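Local coordinates for protein LigF (PDB 4XT0) that cleaves beta-aryl ether bonds of lignin stereospecifically as a bacterial beta-etherase of the glutathione S-transferase superfamily, binding glutathione between its thioredoxin-like and helical domains, at residues K19-L24 against L29-V34; R100-W105 against Y187-G192. All blocks are in the same frame, centred on the assembly; numbering follows the deposited sequence.

Contact 1: K19-L24 against L29-V34; sequences KPLATL and LEFEQV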
ATOM      1  N   LYS A  19     -11.799  -0.028   9.780  1.00 18.77           N
ATOM      2  CA  LYS A  19     -10.714   0.898  10.106  1.00 19.65           C
ATOM      3  C   LYS A  19     -11.251   2.304  10.430  1.00 17.06           C
ATOM      4  O   LYS A  19     -11.057   2.772  11.553  1.00 15.45           O
ATOM      5  CB  LYS A  19      -9.667   0.953   8.978  1.00 16.82           C
ATOM      6  CG  LYS A  19      -9.085  -0.422   8.539  1.00 19.49           C
ATOM      7  CD  LYS A  19      -7.949  -0.209   7.512  1.00 19.77           C
ATOM      8  CE  LYS A  19      -7.560  -1.481   6.744  1.00 22.17           C
ATOM      9  NZ  LYS A  19      -6.649  -1.149   5.589  1.00 21.00           N
ATOM     10  N   PRO A  20     -11.958   2.973   9.481  1.00 18.11           N
ATOM     11  CA  PRO A  20     -12.437   4.303   9.917  1.00 14.81           C
ATOM     12  C   PRO A  20     -13.579   4.261  10.933  1.00 23.97           C
ATOM     13  O   PRO A  20     -13.779   5.228  11.683  1.00 17.02           O
ATOM     14  CB  PRO A  20     -12.906   4.967   8.603  1.00 13.55           C
ATOM     15  CG  PRO A  20     -13.282   3.817   7.701  1.00 20.63           C
ATOM     16  CD  PRO A  20     -12.330   2.676   8.080  1.00 23.68           C
ATOM     17  N   LEU A  21     -14.319   3.159  10.973  1.00 19.32           N
ATOM     18  CA  LEU A  21     -15.402   3.033  11.934  1.00 23.63           C
ATOM     19  C   LEU A  21     -14.828   3.022  13.351  1.00 22.40           C
ATOM     20  O   LEU A  21     -15.287   3.762  14.227  1.00 23.16           O
ATOM     21  CB  LEU A  21     -16.221   1.769  11.640  1.00 24.98           C
ATOM     22  CG  LEU A  21     -17.656   1.631  12.155  1.00 37.14           C
ATOM     23  CD1 LEU A  21     -18.543   2.747  11.634  1.00 35.03           C
ATOM     24  CD2 LEU A  21     -18.233   0.256  11.776  1.00 36.23           C
ATOM     25  N   ALA A  22     -13.813   2.185  13.577  1.00 18.70           N
ATOM     26  CA  ALA A  22     -13.151   2.121  14.886  1.00 21.23           C
ATOM     27  C   ALA A  22     -12.485   3.472  15.232  1.00 20.42           C
ATOM     28  O   ALA A  22     -12.546   3.934  16.366  1.00 20.46           O
ATOM     29  CB  ALA A  22     -12.116   0.985  14.906  1.00 16.83           C
ATOM     30  N   THR A  23     -11.857   4.100  14.245  1.00 19.13           N
ATOM     31  CA  THR A  23     -11.219   5.402  14.448  1.00 17.47           C
ATOM     32  C   THR A  23     -12.233   6.447  14.935  1.00 16.38           C
ATOM     33  O   THR A  23     -11.971   7.166  15.889  1.00 18.28           O
ATOM     34  CB  THR A  23     -10.530   5.872  13.153  1.00 17.45           C
ATOM     35  OG1 THR A  23      -9.552   4.895  12.774  1.00 16.63           O
ATOM     36  CG2 THR A  23      -9.820   7.240  13.338  1.00 12.54           C
ATOM     37  N   LEU A  24     -13.404   6.490  14.302  1.00 18.38           N
ATOM     38  CA  LEU A  24     -14.452   7.439  14.670  1.00 18.93           C
ATOM     39  C   LEU A  24     -14.926   7.235  16.112  1.00 24.46           C
ATOM     40  O   LEU A  24     -15.076   8.197  16.873  1.00 22.15           O
ATOM     41  CB  LEU A  24     -15.644   7.318  13.696  1.00 20.42           C
ATOM     42  CG  LEU A  24     -15.373   7.857  12.280  1.00 21.19           C
ATOM     43  CD1 LEU A  24     -16.349   7.238  11.268  1.00 15.96           C
ATOM     44  CD2 LEU A  24     -15.426   9.398  12.269  1.00 17.58           C
ATOM     45  N   LEU A  29     -15.964  10.874  17.957  1.00 22.96           N
ATOM     46  CA  LEU A  29     -16.523  11.768  16.946  1.00 28.20           C
ATOM     47  C   LEU A  29     -17.970  11.418  16.622  1.00 31.77           C
ATOM     48  O   LEU A  29     -18.303  10.252  16.414  1.00 28.08           O
ATOM     49  CB  LEU A  29     -15.681  11.722  15.668  1.00 22.85           C
ATOM     50  CG  LEU A  29     -14.315  12.405  15.789  1.00 21.79           C
ATOM     51  CD1 LEU A  29     -13.427  12.081  14.610  1.00 22.44           C
ATOM     52  CD2 LEU A  29     -14.502  13.919  15.903  1.00 21.11           C
ATOM     53  N   GLU A  30     -18.825  12.439  16.572  1.00 31.16           N
ATOM     54  CA  GLU A  30     -20.206  12.258  16.137  1.00 33.34           C
ATOM     55  C   GLU A  30     -20.278  12.164  14.606  1.00 32.46           C
ATOM     56  O   GLU A  30     -19.656  12.952  13.885  1.00 28.00           O
ATOM     57  CB  GLU A  30     -21.082  13.402  16.656  1.00 32.63           C
ATOM     58  CG  GLU A  30     -22.552  13.059  16.725  1.00 56.20           C
ATOM     59  CD  GLU A  30     -23.386  14.211  17.254  1.00 79.21           C
ATOM     60  OE1 GLU A  30     -22.791  15.174  17.792  1.00 83.34           O
ATOM     61  OE2 GLU A  30     -24.632  14.155  17.132  1.00 86.84           O
ATOM     62  N   PHE A  31     -21.026  11.183  14.118  1.00 25.26           N
ATOM     63  CA  PHE A  31     -21.125  10.928  12.691  1.00 31.67           C
ATOM     64  C   PHE A  31     -22.360  10.105  12.397  1.00 33.55           C
ATOM     65  O   PHE A  31     -22.849   9.384  13.267  1.00 28.74           O
ATOM     66  CB  PHE A  31     -19.881  10.197  12.168  1.00 26.93           C
ATOM     67  CG  PHE A  31     -19.769   8.752  12.625  1.00 27.34           C
ATOM     68  CD1 PHE A  31     -19.339   8.440  13.911  1.00 21.37           C
ATOM     69  CD2 PHE A  31     -20.082   7.710  11.758  1.00 26.40           C
ATOM     70  CE1 PHE A  31     -19.223   7.108  14.333  1.00 21.32           C
ATOM     71  CE2 PHE A  31     -19.972   6.382  12.161  1.00 21.29           C
ATOM     72  CZ  PHE A  31     -19.542   6.078  13.450  1.00 21.65           C
ATOM     73  N   GLU A  32     -22.860  10.213  11.169  1.00 26.77           N
ATOM     74  CA  GLU A  32     -23.937   9.343  10.723  1.00 28.42           C
ATOM     75  C   GLU A  32     -23.339   8.049  10.170  1.00 30.97           C
ATOM     76  O   GLU A  32     -22.540   8.052   9.227  1.00 24.96           O
ATOM     77  CB  GLU A  32     -24.813  10.038   9.668  1.00 30.22           C
ATOM     78  CG  GLU A  32     -26.083   9.266   9.352  1.00 39.94           C
ATOM     79  CD  GLU A  32     -26.848   9.824   8.156  1.00 50.23           C
ATOM     80  OE1 GLU A  32     -26.495  10.917   7.660  1.00 50.96           O
ATOM     81  OE2 GLU A  32     -27.809   9.162   7.712  1.00 52.08           O
ATOM     82  N   GLN A  33     -23.712   6.934  10.777  1.00 27.42           N
ATOM     83  CA  GLN A  33     -23.253   5.632  10.318  1.00 26.33           C
ATOM     84  C   GLN A  33     -24.201   5.128   9.230  1.00 27.92           C
ATOM     85  O   GLN A  33     -25.318   4.733   9.535  1.00 30.27           O
ATOM     86  CB  GLN A  33     -23.180   4.644  11.502  1.00 30.01           C
ATOM     87  CG  GLN A  33     -22.493   3.324  11.170  1.00 25.95           C
ATOM     88  CD  GLN A  33     -22.142   2.515  12.404  1.00 40.16           C
ATOM     89  OE1 GLN A  33     -21.665   3.057  13.401  1.00 35.84           O
ATOM     90  NE2 GLN A  33     -22.358   1.205  12.336  1.00 47.65           N
ATOM     91  N   VAL A  34     -23.774   5.164   7.968  1.00 26.94           N
ATOM     92  CA  VAL A  34     -24.640   4.731   6.867  1.00 31.92           C
ATOM     93  C   VAL A  34     -24.276   3.330   6.389  1.00 33.42           C
ATOM     94  O   VAL A  34     -23.181   3.098   5.877  1.00 26.97           O
ATOM     95  CB  VAL A  34     -24.583   5.707   5.663  1.00 31.81           C
ATOM     96  CG1 VAL A  34     -25.515   5.227   4.549  1.00 31.53           C
ATOM     97  CG2 VAL A  34     -24.974   7.108   6.104  1.00 31.46           C
TER
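In the thioredoxin-like N-terminal domain, helix 15-26 packs against the chain that leads into edge strand 32-35, and L24 of the helix meets L29 and F31 of that chain. L24 covers one face of the F31 ring: CD1 of L24 stands 3.8 Å from the ring centroid and only 10° off the ring normal, a CH-pi contact over the face. CB of L24 reaches the same ring at CE1 of F31, 3.6 Å away. With CG between the backbone N and the carbonyl carbon (chi1 71°) the F31 ring swings to the helix, and the second torsion, -78°, turns its face to L24. L24 divides its branches, since CD2 goes to CD1 of L29 at 4.1 Å and the two leucine side chains cross at about a right angle.

This is the crossover of a beta-alpha-beta unit, strand 6-10, helix 15-26, strand 32-35, and the backbone ties its return: N of L29 donates to O of L24 over 3.0 Å. Backbone bonds of E32 and V34 to strand 6-10 then set 32-35 parallel beside it, while L24 also touches L77 of helix 70-80.

One turn earlier on the helix, L21 sends CD1 obliquely to the F31 ring, 3.9 Å from CZ of F31. The same methyl lies across the amide of Q33, 3.6 Å from OE1 of Q33. OE1 of Q33 is hydrogen-bonded to Y25 OH and NE2 of Q33 to S246 OG, so both ends of the amide have polar partners while L21 lies against it. Y25 also meets F31 edge-to-face.

Contact 2: R100-W105 against Y187-G192; sequences RVWTKW and YLVDTG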
ATOM      1  N   ARG A 100       3.117   3.484  10.205  1.00 12.35           N
ATOM      2  CA  ARG A 100       2.770   3.455   8.783  1.00 17.03           C
ATOM      3  C   ARG A 100       3.319   2.227   8.093  1.00 16.24           C
ATOM      4  O   ARG A 100       2.710   1.755   7.139  1.00 15.66           O
ATOM      5  CB  ARG A 100       3.273   4.718   8.045  1.00 16.09           C
ATOM      6  CG  ARG A 100       2.620   5.996   8.532  1.00 13.90           C
ATOM      7  CD  ARG A 100       2.853   7.216   7.590  1.00 14.06           C
ATOM      8  NE  ARG A 100       1.931   8.257   8.049  1.00 14.37           N
ATOM      9  CZ  ARG A 100       2.294   9.411   8.593  1.00 14.99           C
ATOM     10  NH1 ARG A 100       3.579   9.733   8.691  1.00 11.47           N
ATOM     11  NH2 ARG A 100       1.359  10.254   9.018  1.00 11.82           N
ATOM     12  N   VAL A 101       4.469   1.719   8.548  1.00 12.77           N
ATOM     13  CA  VAL A 101       4.994   0.472   7.996  1.00 14.05           C
ATOM     14  C   VAL A 101       3.950  -0.631   8.237  1.00 17.69           C
ATOM     15  O   VAL A 101       3.671  -1.431   7.345  1.00 19.91           O
ATOM     16  CB  VAL A 101       6.362   0.082   8.609  1.00 15.42           C
ATOM     17  CG1 VAL A 101       6.788  -1.324   8.141  1.00 18.74           C
ATOM     18  CG2 VAL A 101       7.438   1.102   8.207  1.00 14.92           C
ATOM     19  N   TRP A 102       3.351  -0.648   9.428  1.00 15.71           N
ATOM     20  CA  TRP A 102       2.292  -1.624   9.730  1.00 15.26           C
ATOM     21  C   TRP A 102       1.036  -1.409   8.908  1.00 15.81           C
ATOM     22  O   TRP A 102       0.413  -2.379   8.469  1.00 17.87           O
ATOM     23  CB  TRP A 102       1.898  -1.592  11.222  1.00 14.74           C
ATOM     24  CG  TRP A 102       2.831  -2.358  12.104  1.00 16.37           C
ATOM     25  CD1 TRP A 102       3.711  -1.840  13.001  1.00 15.60           C
ATOM     26  CD2 TRP A 102       2.972  -3.777  12.162  1.00 18.83           C
ATOM     27  NE1 TRP A 102       4.398  -2.846  13.622  1.00 17.97           N
ATOM     28  CE2 TRP A 102       3.977  -4.049  13.123  1.00 23.46           C
ATOM     29  CE3 TRP A 102       2.365  -4.852  11.504  1.00 16.76           C
ATOM     30  CZ2 TRP A 102       4.372  -5.348  13.445  1.00 25.68           C
ATOM     31  CZ3 TRP A 102       2.764  -6.146  11.824  1.00 23.60           C
ATOM     32  CH2 TRP A 102       3.756  -6.380  12.787  1.00 27.28           C
ATOM     33  N   THR A 103       0.610  -0.150   8.756  1.00 14.38           N
ATOM     34  CA  THR A 103      -0.675   0.081   8.107  1.00 15.99           C
ATOM     35  C   THR A 103      -0.549  -0.185   6.605  1.00 17.06           C
ATOM     36  O   THR A 103      -1.462  -0.720   5.992  1.00 16.47           O
ATOM     37  CB  THR A 103      -1.237   1.513   8.375  1.00 17.65           C
ATOM     38  OG1 THR A 103      -0.344   2.522   7.888  1.00 15.04           O
ATOM     39  CG2 THR A 103      -1.505   1.728   9.883  1.00 13.43           C
ATOM     40  N   LYS A 104       0.582   0.166   6.006  1.00 15.06           N
ATOM     41  CA  LYS A 104       0.740  -0.075   4.580  1.00 14.71           C
ATOM     42  C   LYS A 104       0.961  -1.572   4.327  1.00 22.77           C
ATOM     43  O   LYS A 104       0.602  -2.086   3.272  1.00 19.09           O
ATOM     44  CB  LYS A 104       1.883   0.772   4.002  1.00 14.48           C
ATOM     45  CG  LYS A 104       3.300   0.222   4.268  1.00 19.63           C
ATOM     46  CD  LYS A 104       4.332   1.341   4.032  1.00 22.49           C
ATOM     47  CE  LYS A 104       4.329   1.833   2.571  1.00 17.18           C
ATOM     48  NZ  LYS A 104       4.915   0.771   1.646  1.00 18.34           N
ATOM     49  N   TRP A 105       1.512  -2.282   5.307  1.00 15.38           N
ATOM     50  CA  TRP A 105       1.659  -3.724   5.176  1.00 20.08           C
ATOM     51  C   TRP A 105       0.289  -4.414   5.170  1.00 17.33           C
ATOM     52  O   TRP A 105       0.101  -5.415   4.495  1.00 22.14           O
ATOM     53  CB  TRP A 105       2.528  -4.274   6.298  1.00 16.86           C
ATOM     54  CG  TRP A 105       2.700  -5.751   6.283  1.00 20.61           C
ATOM     55  CD1 TRP A 105       3.522  -6.484   5.475  1.00 25.41           C
ATOM     56  CD2 TRP A 105       2.060  -6.673   7.162  1.00 23.01           C
ATOM     57  NE1 TRP A 105       3.422  -7.822   5.793  1.00 24.43           N
ATOM     58  CE2 TRP A 105       2.535  -7.965   6.829  1.00 26.59           C
ATOM     59  CE3 TRP A 105       1.128  -6.546   8.198  1.00 18.01           C
ATOM     60  CZ2 TRP A 105       2.099  -9.115   7.489  1.00 28.01           C
ATOM     61  CZ3 TRP A 105       0.704  -7.689   8.860  1.00 20.27           C
ATOM     62  CH2 TRP A 105       1.192  -8.957   8.501  1.00 29.09           C
ATOM     63  N   TYR A 187       0.989  -3.862  22.042  1.00 23.19           N
ATOM     64  CA  TYR A 187       0.469  -3.272  20.811  1.00 22.52           C
ATOM     65  C   TYR A 187       1.561  -3.251  19.757  1.00 24.54           C
ATOM     66  O   TYR A 187       2.734  -3.411  20.081  1.00 21.92           O
ATOM     67  CB  TYR A 187      -0.071  -1.857  21.071  1.00 22.33           C
ATOM     68  CG  TYR A 187      -1.283  -1.816  21.994  1.00 28.11           C
ATOM     69  CD1 TYR A 187      -2.542  -2.180  21.529  1.00 24.24           C
ATOM     70  CD2 TYR A 187      -1.172  -1.398  23.315  1.00 28.16           C
ATOM     71  CE1 TYR A 187      -3.650  -2.142  22.348  1.00 29.80           C
ATOM     72  CE2 TYR A 187      -2.293  -1.359  24.155  1.00 35.82           C
ATOM     73  CZ  TYR A 187      -3.528  -1.728  23.657  1.00 41.33           C
ATOM     74  OH  TYR A 187      -4.654  -1.700  24.458  1.00 55.41           O
ATOM     75  N   LEU A 188       1.197  -3.030  18.495  1.00 22.99           N
ATOM     76  CA  LEU A 188       2.176  -3.220  17.424  1.00 18.23           C
ATOM     77  C   LEU A 188       3.345  -2.216  17.504  1.00 25.54           C
ATOM     78  O   LEU A 188       4.490  -2.595  17.258  1.00 25.12           O
ATOM     79  CB  LEU A 188       1.488  -3.164  16.059  1.00 15.60           C
ATOM     80  CG  LEU A 188       0.596  -4.392  15.831  1.00 18.80           C
ATOM     81  CD1 LEU A 188      -0.290  -4.233  14.601  1.00 20.19           C
ATOM     82  CD2 LEU A 188       1.431  -5.671  15.735  1.00 20.28           C
ATOM     83  N   VAL A 189       3.066  -0.966  17.877  1.00 17.76           N
ATOM     84  CA  VAL A 189       4.129   0.033  18.135  1.00 15.26           C
ATOM     85  C   VAL A 189       4.196   0.274  19.643  1.00 19.42           C
ATOM     86  O   VAL A 189       3.156   0.436  20.287  1.00 20.95           O
ATOM     87  CB  VAL A 189       3.855   1.369  17.389  1.00 17.12           C
ATOM     88  CG1 VAL A 189       5.049   2.348  17.521  1.00 14.84           C
ATOM     89  CG2 VAL A 189       3.526   1.088  15.904  1.00 19.32           C
ATOM     90  N   ASP A 190       5.399   0.315  20.212  1.00 20.28           N
ATOM     91  CA  ASP A 190       5.524   0.210  21.668  1.00 27.94           C
ATOM     92  C   ASP A 190       5.128   1.493  22.404  1.00 24.91           C
ATOM     93  O   ASP A 190       5.141   1.533  23.627  1.00 24.40           O
ATOM     94  CB  ASP A 190       6.949  -0.231  22.080  1.00 32.00           C
ATOM     95  CG  ASP A 190       8.062   0.720  21.601  1.00 36.28           C
ATOM     96  OD1 ASP A 190       7.792   1.888  21.241  1.00 28.97           O
ATOM     97  OD2 ASP A 190       9.240   0.289  21.639  1.00 40.50           O
ATOM     98  N   THR A 191       4.770   2.533  21.657  1.00 21.17           N
ATOM     99  CA  THR A 191       4.192   3.742  22.256  1.00 25.79           C
ATOM    100  C   THR A 191       2.709   3.537  22.593  1.00 31.88           C
ATOM    101  O   THR A 191       2.070   4.405  23.197  1.00 26.29           O
ATOM    102  CB  THR A 191       4.313   4.967  21.324  1.00 18.54           C
ATOM    103  OG1 THR A 191       4.018   4.569  19.978  1.00 23.28           O
ATOM    104  CG2 THR A 191       5.724   5.542  21.388  1.00 22.14           C
ATOM    105  N   GLY A 192       2.162   2.393  22.190  1.00 20.14           N
ATOM    106  CA  GLY A 192       0.798   2.048  22.553  1.00 24.10           C
ATOM    107  C   GLY A 192      -0.168   2.009  21.381  1.00 20.73           C
ATOM    108  O   GLY A 192       0.225   2.126  20.220  1.00 16.28           O
TER
HETATM  109  O   HOH W   1       6.395  -2.542  15.713  1.00 24.89           O
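The side chains of W102 and L188 cross at about a right angle, the leucine lying over one face of the indole. CD2 of L188 is 3.8 Å from the centroid of the six-membered ring of W102 and 15° off its normal, a CH-pi contact displaced toward the rim, with CZ2 of W102 the nearest ring atom at 3.7 Å. The other methyl, CD1, approaches the ring at CD2 and CE3 of W102, while CB of L188 covers the pyrrole part. With CG of W102 anti to the carbonyl carbon (chi1 -81°), the indole extends from helix 93-121 toward the loop between helices 161-182 and 195-204. V189 runs past W102 in the opposite direction and brings CG2 obliquely to CD1 of W102, at 4.1 Å.

The helices on both sides of the loop line the same indole: R177, L178 and T181 from 161-182, and A196 from 195-204. Beyond V189 the loop closes as a type I turn, N of G192 bonding to O of V189 at 2.9 Å.

No direct hydrogen bond joins the segments. Instead a water in the plane of the indole, at its edge, accepts from NE1 of W102 at 2.9 Å; its 2.5 Å approach to O of L188 is unusually short and doubtful in length. One face of the indole is thus given to the hydrocarbon of L188, and the N-H is met by the water, which probably also bridges to the loop carbonyl.

How the contacts relate
Contact 1 lies in the N-terminal, thioredoxin-like domain and contact 2 in the C-terminal helical domain. Their centres are about 21 Å apart, yet their nearest atoms come within about 5 Å without touching, and contact 1 lies wholly ahead of contact 2 along the chain. Helix 195-204 links the two: side chains of K19 and T23 in contact 1 and of W102 and L188 in contact 2 all touch it. K19 also forms a salt bridge with D107, on the same helix 93-121 that carries W102. Glutathione lies about 12 Å from the L21 side chain and about 13 Å from that of W102, though K19, hydrogen-bonded to S70 of its pocket, ties 19-24 to it indirectly.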